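Local coordinates for Glucose/sorbosone dehydrogenases (Escherichia coli K12, PDB 2G8S), which belongs to the glucose/sorbosone dehydrogenase family of beta-propeller proteins and carries a bound calcium ion, at residues Gly195-Gln200 against Tyr233-Ala238; Asn214-Arg219 against Ser270-Gly275; Asp222-Pro227 against Gln262-Trp267. All blocks are in the same frame, centred on the assembly; numbering follows the deposited sequence.

Contact 1. Residues Gly195-Gln200 against Tyr233-Ala238; sequences GIRNPQ and YGWPLA. With CA (calcium ion), chain C.
The side chain of R197 runs across one face of the W235 indole, its CD lying 3.5 Å from the centroid of the six-membered ring and 16° off the ring normal, a CH-pi contact. With CG anti to the backbone N (chi1 -174°) and the chain extended as far as NE, the methylenes follow the ring from the pyrrole part, where CB and CG meet CG, CE2 and NE1 of W235, to the benzene part under CD and NE. The guanidinium then stands almost perpendicular to the indole, 86° between planes, with W235 CZ2 at its edge. P236 CB covers the opposite indole face, so the ring is held between a proline and an aliphatic arm. Both polar ends are tied down elsewhere: R197 NH1 to the carbonyl of H216 and W235 NE1 to E149.

Beside this CH-pi contact W235 N donates to G195 O (3.0 Å), reaching it from above the carbonyl plane. G195 packs directly on the backbone of Y233 and G234, and its positive phi is one that glycine readily adopts. The same G195 oxygen accepts from a water (2.9 Å) that is a calcium ligand, while Y233 O binds the calcium ion directly at 2.4 Å. Another calcium-bound water donates to A238 O, which extends the second shell.

The contact thus holds the calcium-binding loop between strands 222-225 and 265-267 against the connection from strand 191-194 to strand 198-205, which joins two successive propeller sheets.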
loop_
_atom_site.group_PDB
_atom_site.type_symbol
_atom_site.label_atom_id
_atom_site.label_comp_id
_atom_site.label_asym_id
_atom_site.label_seq_id
_atom_site.Cartn_x
_atom_site.Cartn_y
_atom_site.Cartn_z
ATOM N N GLY A 195 12.195 -2.713 10.334
ATOM C CA GLY A 195 11.839 -4.096 10.670
ATOM C C GLY A 195 10.512 -4.538 10.084
ATOM O O GLY A 195 9.726 -5.233 10.737
ATOM N N ILE A 196 10.264 -4.120 8.849
ATOM C CA ILE A 196 9.084 -4.603 8.138
ATOM C C ILE A 196 9.547 -5.399 6.922
ATOM O O ILE A 196 10.664 -5.216 6.417
ATOM C CB ILE A 196 8.058 -3.474 7.810
ATOM C CG1 ILE A 196 8.646 -2.470 6.830
ATOM C CG2 ILE A 196 7.560 -2.777 9.105
ATOM C CD1 ILE A 196 7.663 -1.411 6.365
ATOM N N ARG A 197 8.713 -6.352 6.506
ATOM C CA ARG A 197 9.065 -7.310 5.453
ATOM C C ARG A 197 8.621 -6.807 4.083
ATOM O O ARG A 197 9.426 -6.279 3.324
ATOM C CB ARG A 197 8.471 -8.696 5.762
ATOM C CG ARG A 197 8.903 -9.789 4.804
ATOM C CD ARG A 197 8.321 -11.147 5.205
ATOM N NE ARG A 197 8.659 -12.193 4.240
ATOM C CZ ARG A 197 7.943 -12.467 3.152
ATOM N NH1 ARG A 197 6.842 -11.763 2.879
ATOM N NH2 ARG A 197 8.326 -13.445 2.329
ATOM N N ASN A 198 7.336 -6.978 3.771
ATOM C CA ASN A 198 6.761 -6.409 2.552
ATOM C C ASN A 198 5.411 -5.773 2.856
ATOM O O ASN A 198 4.385 -6.453 2.868
ATOM C CB ASN A 198 6.647 -7.411 1.395
ATOM C CG ASN A 198 6.388 -6.712 0.057
ATOM O OD1 ASN A 198 6.753 -5.547 -0.104
ATOM N ND2 ASN A 198 5.783 -7.417 -0.904
ATOM N N PRO A 199 5.410 -4.456 3.118
ATOM C CA PRO A 199 4.169 -3.784 3.481
ATOM C C PRO A 199 3.333 -3.658 2.228
ATOM O O PRO A 199 3.876 -3.441 1.135
ATOM C CB PRO A 199 4.640 -2.405 3.968
ATOM C CG PRO A 199 5.930 -2.173 3.237
ATOM C CD PRO A 199 6.548 -3.518 3.020
ATOM N N GLN A 200 2.024 -3.799 2.382
ATOM C CA GLN A 200 1.128 -3.706 1.234
ATOM C C GLN A 200 0.115 -2.581 1.466
ATOM O O GLN A 200 0.342 -1.453 1.038
ATOM C CB GLN A 200 0.496 -5.070 0.933
ATOM C CG GLN A 200 1.530 -6.108 0.499
ATOM C CD GLN A 200 2.029 -5.889 -0.921
ATOM O OE1 GLN A 200 2.959 -5.105 -1.171
ATOM N NE2 GLN A 200 1.425 -6.597 -1.859
ATOM N N TYR A 233 9.811 -3.059 14.090
ATOM C CA TYR A 233 8.711 -4.034 13.978
ATOM C C TYR A 233 9.194 -5.475 13.797
ATOM O O TYR A 233 8.410 -6.398 13.584
ATOM C CB TYR A 233 7.625 -3.531 12.973
ATOM C CG TYR A 233 7.001 -2.354 13.651
ATOM C CD1 TYR A 233 5.934 -2.523 14.523
ATOM C CD2 TYR A 233 7.609 -1.093 13.582
ATOM C CE1 TYR A 233 5.438 -1.459 15.259
ATOM C CE2 TYR A 233 7.120 -0.022 14.320
ATOM C CZ TYR A 233 6.041 -0.211 15.158
ATOM O OH TYR A 233 5.580 0.844 15.912
ATOM N N GLY A 234 10.502 -5.659 13.942
ATOM C CA GLY A 234 11.044 -6.988 14.209
ATOM C C GLY A 234 11.626 -7.796 13.072
ATOM O O GLY A 234 12.518 -8.603 13.299
ATOM N N TRP A 235 11.141 -7.600 11.845
ATOM C CA TRP A 235 11.546 -8.480 10.750
ATOM C C TRP A 235 13.041 -8.316 10.443
ATOM O O TRP A 235 13.508 -7.184 10.316
ATOM C CB TRP A 235 10.707 -8.201 9.506
ATOM C CG TRP A 235 11.121 -9.015 8.335
ATOM C CD1 TRP A 235 11.844 -8.594 7.241
ATOM C CD2 TRP A 235 10.866 -10.411 8.132
ATOM N NE1 TRP A 235 12.043 -9.640 6.372
ATOM C CE2 TRP A 235 11.457 -10.770 6.894
ATOM C CE3 TRP A 235 10.197 -11.394 8.880
ATOM C CZ2 TRP A 235 11.390 -12.071 6.382
ATOM C CZ3 TRP A 235 10.126 -12.690 8.375
ATOM C CH2 TRP A 235 10.726 -13.021 7.137
ATOM N N PRO A 236 13.790 -9.440 10.294
ATOM C CA PRO A 236 13.445 -10.862 10.376
ATOM C C PRO A 236 13.840 -11.528 11.692
ATOM O O PRO A 236 13.823 -12.762 11.778
ATOM C CB PRO A 236 14.273 -11.454 9.233
ATOM C CG PRO A 236 15.567 -10.639 9.305
ATOM C CD PRO A 236 15.198 -9.273 9.865
ATOM N N LEU A 237 14.198 -10.728 12.697
ATOM C CA LEU A 237 14.500 -11.241 14.034
ATOM C C LEU A 237 13.266 -11.799 14.737
ATOM O O LEU A 237 13.364 -12.757 15.525
ATOM C CB LEU A 237 15.125 -10.145 14.906
ATOM C CG LEU A 237 16.393 -9.484 14.364
ATOM C CD1 LEU A 237 16.863 -8.386 15.316
ATOM C CD2 LEU A 237 17.491 -10.523 14.146
ATOM N N ALA A 238 12.116 -11.180 14.472
ATOM C CA ALA A 238 10.842 -11.593 15.063
ATOM C C ALA A 238 9.875 -11.853 13.921
ATOM O O ALA A 238 9.760 -11.036 13.003
ATOM C CB ALA A 238 10.288 -10.503 16.002
HETATM CA CA CA C . 6.556 -7.721 12.815
HETATM O O HOH W 1 7.061 -6.325 10.944
HETATM O O HOH W 2 8.038 -9.238 11.774
HETATM O O HOH W 3 6.991 -9.044 14.711
HETATM O O HOH W 4 5.313 -6.209 14.320
#

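Contact 2. Residues Asn214-Arg219 against Ser270-Gly275; sequences NEHGPR and SPAVSG. With EDO (1,2-ethanediol), chain E.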
loop_
_atom_site.group_PDB
_atom_site.type_symbol
_atom_site.label_atom_id
_atom_site.label_comp_id
_atom_site.label_asym_id
_atom_site.label_seq_id
_atom_site.Cartn_x
_atom_site.Cartn_y
_atom_site.Cartn_z
ATOM N N ASN A 214 -0.237 -2.873 6.824
ATOM C CA ASN A 214 -0.175 -4.324 6.842
ATOM C C ASN A 214 1.002 -4.831 6.027
ATOM O O ASN A 214 1.618 -4.083 5.250
ATOM C CB ASN A 214 -1.518 -4.973 6.430
ATOM C CG ASN A 214 -1.814 -4.847 4.945
ATOM O OD1 ASN A 214 -0.922 -4.954 4.096
ATOM N ND2 ASN A 214 -3.085 -4.674 4.624
ATOM N N GLU A 215 1.342 -6.093 6.239
ATOM C CA GLU A 215 2.481 -6.671 5.534
ATOM C C GLU A 215 2.345 -8.163 5.332
ATOM O O GLU A 215 1.703 -8.858 6.135
ATOM C CB GLU A 215 3.819 -6.335 6.214
ATOM C CG GLU A 215 3.942 -6.728 7.653
ATOM C CD GLU A 215 5.285 -6.286 8.235
ATOM O OE1 GLU A 215 6.311 -6.854 7.809
ATOM O OE2 GLU A 215 5.301 -5.377 9.100
ATOM N N HIS A 216 2.954 -8.650 4.251
ATOM C CA HIS A 216 3.018 -10.079 3.997
ATOM C C HIS A 216 4.086 -10.733 4.847
ATOM O O HIS A 216 5.230 -10.272 4.896
ATOM C CB HIS A 216 3.368 -10.356 2.539
ATOM C CG HIS A 216 2.269 -10.036 1.585
ATOM N ND1 HIS A 216 2.417 -10.140 0.218
ATOM C CD2 HIS A 216 1.009 -9.593 1.796
ATOM C CE1 HIS A 216 1.288 -9.787 -0.371
ATOM N NE2 HIS A 216 0.418 -9.452 0.566
ATOM N N GLY A 217 3.713 -11.832 5.489
ATOM C CA GLY A 217 4.684 -12.733 6.090
ATOM C C GLY A 217 5.161 -13.717 5.034
ATOM O O GLY A 217 4.671 -13.697 3.899
ATOM N N PRO A 218 6.144 -14.558 5.391
ATOM C CA PRO A 218 6.657 -15.623 4.522
ATOM C C PRO A 218 5.607 -16.742 4.438
ATOM O O PRO A 218 4.541 -16.524 3.856
ATOM C CB PRO A 218 7.956 -16.041 5.218
ATOM C CG PRO A 218 7.723 -15.724 6.691
ATOM C CD PRO A 218 6.856 -14.483 6.684
ATOM N N ARG A 219 5.876 -17.914 5.004
ATOM C CA ARG A 219 4.843 -18.931 5.120
ATOM C C ARG A 219 4.078 -18.628 6.407
ATOM O O ARG A 219 4.494 -19.014 7.511
ATOM C CB ARG A 219 5.452 -20.336 5.128
ATOM C CG ARG A 219 4.428 -21.461 5.278
ATOM C CD ARG A 219 5.055 -22.804 4.956
ATOM N NE ARG A 219 4.187 -23.922 5.325
ATOM C CZ ARG A 219 4.450 -25.194 5.033
ATOM N NH1 ARG A 219 5.557 -25.515 4.366
ATOM N NH2 ARG A 219 3.607 -26.148 5.409
ATOM N N SER A 270 -1.515 -17.133 6.163
ATOM C CA SER A 270 -1.495 -15.833 5.471
ATOM C C SER A 270 -2.593 -15.668 4.411
ATOM O O SER A 270 -2.674 -16.469 3.487
ATOM C CB SER A 270 -0.143 -15.615 4.799
ATOM O OG SER A 270 0.869 -15.380 5.765
ATOM N N PRO A 271 -3.410 -14.607 4.531
ATOM C CA PRO A 271 -4.306 -14.254 3.427
ATOM C C PRO A 271 -3.567 -13.629 2.237
ATOM O O PRO A 271 -4.138 -13.552 1.142
ATOM C CB PRO A 271 -5.223 -13.188 4.049
ATOM C CG PRO A 271 -5.024 -13.285 5.536
ATOM C CD PRO A 271 -3.611 -13.731 5.699
ATOM N N ALA A 272 -2.318 -13.205 2.471
ATOM C CA ALA A 272 -1.555 -12.301 1.590
ATOM C C ALA A 272 -2.320 -10.984 1.481
ATOM O O ALA A 272 -2.846 -10.596 0.422
ATOM C CB ALA A 272 -1.261 -12.931 0.214
ATOM N N VAL A 273 -2.368 -10.311 2.629
ATOM C CA VAL A 273 -3.140 -9.087 2.804
ATOM C C VAL A 273 -2.682 -7.999 1.837
ATOM O O VAL A 273 -1.491 -7.897 1.512
ATOM C CB VAL A 273 -3.055 -8.570 4.268
ATOM C CG1 VAL A 273 -3.772 -9.535 5.214
ATOM C CG2 VAL A 273 -1.601 -8.355 4.712
ATOM N N SER A 274 -3.634 -7.191 1.378
ATOM C CA SER A 274 -3.330 -6.166 0.382
ATOM C C SER A 274 -3.947 -4.806 0.778
ATOM O O SER A 274 -3.896 -4.423 1.940
ATOM C CB SER A 274 -3.756 -6.644 -1.009
ATOM O OG SER A 274 -5.148 -6.895 -1.035
ATOM N N GLY A 275 -4.494 -4.066 -0.171
ATOM C CA GLY A 275 -5.063 -2.758 0.140
ATOM C C GLY A 275 -6.111 -2.815 1.237
ATOM O O GLY A 275 -6.882 -3.783 1.300
HETATM C C1 EDO E . 6.196 -9.863 8.618
HETATM O O1 EDO E . 7.265 -9.012 9.073
HETATM C C2 EDO E . 6.632 -11.320 8.770
HETATM O O2 EDO E . 7.070 -11.545 10.107
#
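V273, H216 and N214 bury the most surface here. The N214 amide reaches across to the backbone of strand 273-279, where ND2 donates to S274 O at 2.8 Å. This bond is nearly straight (176°), and the acceptor lies in the amide plane while the donor lies in the carbonyl plane; OD1 is held by the backbone N of G201, so both ends fix the amide's rotation. V273 CG2 packs against that amide, 3.5 Å from N214 CG, the valine methyl lying alongside it as the two side chains run antiparallel past one another.

H216 presents its ring edge to the preceding carbonyl: NE2 makes a short but weak hydrogen bond to V273 O (2.6 Å), bent to 125°. Over one face of the imidazole sits A272 CB, 4.2 Å from the ring centroid, a CH-pi contact. E215 points from the other side of its strand, and its OE1 accepts a hydrogen bond from O1 of a bound 1,2-ethanediol and another from R197 N.

Strands 210-216 and 273-279 belong to different sheets, and their short segments cross at -133° with axes 6.5 Å apart; side chains join the two propeller sheets, with I293 of strand 290-295 packing on N214 and V273.

Contact 3. Residues Asp222-Pro227 against Gln262-Trp267; sequences DEINIP and QPVFYW. With CA (calcium ion), chain C.
A classic beta bulge marks the end of the antiparallel pairing of strands 222-225 and 265-267, at the edge of a four-stranded propeller sheet that contributes to the calcium site. V264 and F265 both face I224: I224 O accepts from V264 N at 2.8 Å and, weakly, from F265 N at 3.5 Å. Regular pairing follows, with I224 N bonded to F265 O and W267 N to D222 O; E223 and Y266 form the non-hydrogen-bonded pair between them.

On the face of E223, the extended carboxylate chain passes over P263, whose CB lies 3.8 Å from E223 CG, and grips the calcium ion with both oxygens, OE1 and OE2, each at 2.5 Å. N225 ND2 donates to E223 OE1 on its anti side (2.8 Å, 165°), an arrangement that probably helps orient the carboxylate. The other end of the N225 amide, OD1, takes a hydrogen bond from a calcium-bound water and lies close to P263 CA. The site is completed by Y233 O and three more waters.

The face that carries I224 and W267 is largely apolar, D222 at its end apart. I224 CD1 lies 3.8 Å from W267 CH2 and also meets F265 CB, while I224 CG2 packs on V264 CG2 and I226 CD1 touches V264 CG1. The indole of W267 extends along the strand so that its edge meets the D222 backbone; F265 CE2 sits over the rim of one face. D222 directs its carboxylate elsewhere, to G217 N, S270 OG and V273 N.

Strand 222-225 lies between 210-216 and 265-267, the outermost strand, and this largely apolar face packs on strands 300-307 and 310-317 of the following sheet, where W267 NE1 bonds to E313.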
loop_
_atom_site.group_PDB
_atom_site.type_symbol
_atom_site.label_atom_id
_atom_site.label_comp_id
_atom_site.label_asym_id
_atom_site.label_seq_id
_atom_site.Cartn_x
_atom_site.Cartn_y
_atom_site.Cartn_z
ATOM N N ASP A 222 1.382 -12.889 8.217
ATOM C CA ASP A 222 0.919 -11.555 7.801
ATOM C C ASP A 222 0.552 -10.755 9.046
ATOM O O ASP A 222 0.120 -11.333 10.049
ATOM C CB ASP A 222 -0.321 -11.628 6.905
ATOM C CG ASP A 222 -0.029 -12.130 5.495
ATOM O OD1 ASP A 222 1.073 -12.658 5.219
ATOM O OD2 ASP A 222 -0.952 -12.007 4.660
ATOM N N GLU A 223 0.709 -9.431 8.971
ATOM C CA GLU A 223 0.517 -8.554 10.134
ATOM C C GLU A 223 -0.247 -7.281 9.807
ATOM O O GLU A 223 -0.210 -6.798 8.674
ATOM C CB GLU A 223 1.874 -8.111 10.698
ATOM C CG GLU A 223 2.739 -9.216 11.286
ATOM C CD GLU A 223 4.035 -8.671 11.879
ATOM O OE1 GLU A 223 4.349 -7.461 11.682
ATOM O OE2 GLU A 223 4.746 -9.454 12.556
ATOM N N ILE A 224 -0.920 -6.751 10.823
ATOM C CA ILE A 224 -1.308 -5.343 10.888
ATOM C C ILE A 224 -0.485 -4.693 11.994
ATOM O O ILE A 224 -0.466 -5.194 13.124
ATOM C CB ILE A 224 -2.798 -5.145 11.238
ATOM C CG1 ILE A 224 -3.692 -5.843 10.214
ATOM C CG2 ILE A 224 -3.126 -3.639 11.315
ATOM C CD1 ILE A 224 -5.182 -5.839 10.589
ATOM N N ASN A 225 0.228 -3.619 11.648
ATOM C CA ASN A 225 0.973 -2.833 12.621
ATOM C C ASN A 225 0.452 -1.402 12.714
ATOM O O ASN A 225 -0.129 -0.868 11.747
ATOM C CB ASN A 225 2.457 -2.802 12.237
ATOM C CG ASN A 225 3.118 -4.145 12.413
ATOM O OD1 ASN A 225 3.211 -4.633 13.529
ATOM N ND2 ASN A 225 3.560 -4.759 11.316
ATOM N N ILE A 226 0.677 -0.790 13.878
ATOM C CA ILE A 226 0.433 0.646 14.087
ATOM C C ILE A 226 1.805 1.295 14.328
ATOM O O ILE A 226 2.271 1.400 15.466
ATOM C CB ILE A 226 -0.536 0.939 15.266
ATOM C CG1 ILE A 226 -1.832 0.126 15.123
ATOM C CG2 ILE A 226 -0.804 2.444 15.371
ATOM C CD1 ILE A 226 -2.757 0.240 16.335
ATOM N N PRO A 227 2.479 1.672 13.233
ATOM C CA PRO A 227 3.897 2.013 13.351
ATOM C C PRO A 227 4.160 3.321 14.091
ATOM O O PRO A 227 3.463 4.314 13.873
ATOM C CB PRO A 227 4.385 2.058 11.903
ATOM C CG PRO A 227 3.174 2.159 11.060
ATOM C CD PRO A 227 1.986 1.725 11.843
ATOM N N GLN A 262 5.279 -5.633 18.646
ATOM C CA GLN A 262 4.320 -6.615 18.144
ATOM C C GLN A 262 3.273 -5.986 17.219
ATOM O O GLN A 262 2.935 -4.796 17.352
ATOM C CB GLN A 262 3.620 -7.315 19.314
ATOM C CG GLN A 262 4.479 -8.374 19.996
ATOM C CD GLN A 262 4.769 -9.544 19.079
ATOM O OE1 GLN A 262 3.855 -10.213 18.607
ATOM N NE2 GLN A 262 6.044 -9.776 18.796
ATOM N N PRO A 263 2.740 -6.792 16.282
ATOM C CA PRO A 263 1.600 -6.330 15.486
ATOM C C PRO A 263 0.336 -6.319 16.343
ATOM O O PRO A 263 0.299 -6.958 17.399
ATOM C CB PRO A 263 1.480 -7.410 14.409
ATOM C CG PRO A 263 1.979 -8.662 15.104
ATOM C CD PRO A 263 3.136 -8.174 15.943
ATOM N N VAL A 264 -0.681 -5.585 15.908
ATOM C CA VAL A 264 -1.957 -5.629 16.594
ATOM C C VAL A 264 -2.822 -6.790 16.106
ATOM O O VAL A 264 -3.820 -7.123 16.733
ATOM C CB VAL A 264 -2.726 -4.288 16.517
ATOM C CG1 VAL A 264 -1.907 -3.179 17.174
ATOM C CG2 VAL A 264 -3.086 -3.923 15.073
ATOM N N PHE A 265 -2.439 -7.393 14.982
ATOM C CA PHE A 265 -3.087 -8.601 14.482
ATOM C C PHE A 265 -2.097 -9.365 13.627
ATOM O O PHE A 265 -1.282 -8.769 12.924
ATOM C CB PHE A 265 -4.326 -8.242 13.642
ATOM C CG PHE A 265 -5.323 -9.359 13.524
ATOM C CD1 PHE A 265 -6.336 -9.490 14.469
ATOM C CD2 PHE A 265 -5.238 -10.295 12.492
ATOM C CE1 PHE A 265 -7.257 -10.534 14.385
ATOM C CE2 PHE A 265 -6.156 -11.347 12.401
ATOM C CZ PHE A 265 -7.165 -11.466 13.346
ATOM N N TYR A 266 -2.156 -10.688 13.696
ATOM C CA TYR A 266 -1.379 -11.507 12.777
ATOM C C TYR A 266 -2.183 -12.725 12.353
ATOM O O TYR A 266 -3.131 -13.137 13.047
ATOM C CB TYR A 266 -0.014 -11.915 13.363
ATOM C CG TYR A 266 -0.124 -12.651 14.681
ATOM C CD1 TYR A 266 -0.250 -14.044 14.724
ATOM C CD2 TYR A 266 -0.128 -11.943 15.889
ATOM C CE1 TYR A 266 -0.371 -14.710 15.947
ATOM C CE2 TYR A 266 -0.248 -12.591 17.103
ATOM C CZ TYR A 266 -0.369 -13.970 17.127
ATOM O OH TYR A 266 -0.493 -14.593 18.344
ATOM N N TRP A 267 -1.820 -13.271 11.196
ATOM C CA TRP A 267 -2.422 -14.499 10.695
ATOM C C TRP A 267 -1.325 -15.531 10.517
ATOM O O TRP A 267 -0.409 -15.328 9.713
ATOM C CB TRP A 267 -3.063 -14.282 9.322
ATOM C CG TRP A 267 -4.257 -13.369 9.253
ATOM C CD1 TRP A 267 -5.575 -13.746 9.214
ATOM C CD2 TRP A 267 -4.249 -11.940 9.125
ATOM N NE1 TRP A 267 -6.385 -12.640 9.099
ATOM C CE2 TRP A 267 -5.597 -11.517 9.037
ATOM C CE3 TRP A 267 -3.231 -10.974 9.074
ATOM C CZ2 TRP A 267 -5.953 -10.167 8.915
ATOM C CZ3 TRP A 267 -3.589 -9.623 8.954
ATOM C CH2 TRP A 267 -4.937 -9.239 8.870
HETATM CA CA CA C . 6.556 -7.721 12.815
HETATM O O HOH W 4 5.313 -6.209 14.320
HETATM O O HOH W 5 1.693 -2.469 15.987
HETATM O O HOH W 2 8.038 -9.238 11.774
HETATM O O HOH W 1 7.061 -6.325 10.944
HETATM O O HOH W 3 6.991 -9.044 14.711
#

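In the fold
From the N terminus, the chain enters this region at 195-200, runs through strands 198-205, 210-216 and 222-225, and returns at 233-238, where contact 1 closes its loop. Contact 2 opens at 214-219, within that loop, and closes only at 270-275, so the two cross; contact 3 (222-227 with 262-267) likewise crosses contact 1 but lies wholly between the two segments of contact 2. Contacts 1 and 3 share the calcium ion and its four waters, while D222 links contact 3 to contact 2 through G217 and S270. Together they tie one propeller sheet to its calcium-binding loop and to the next sheet, which begins with strand 273-279.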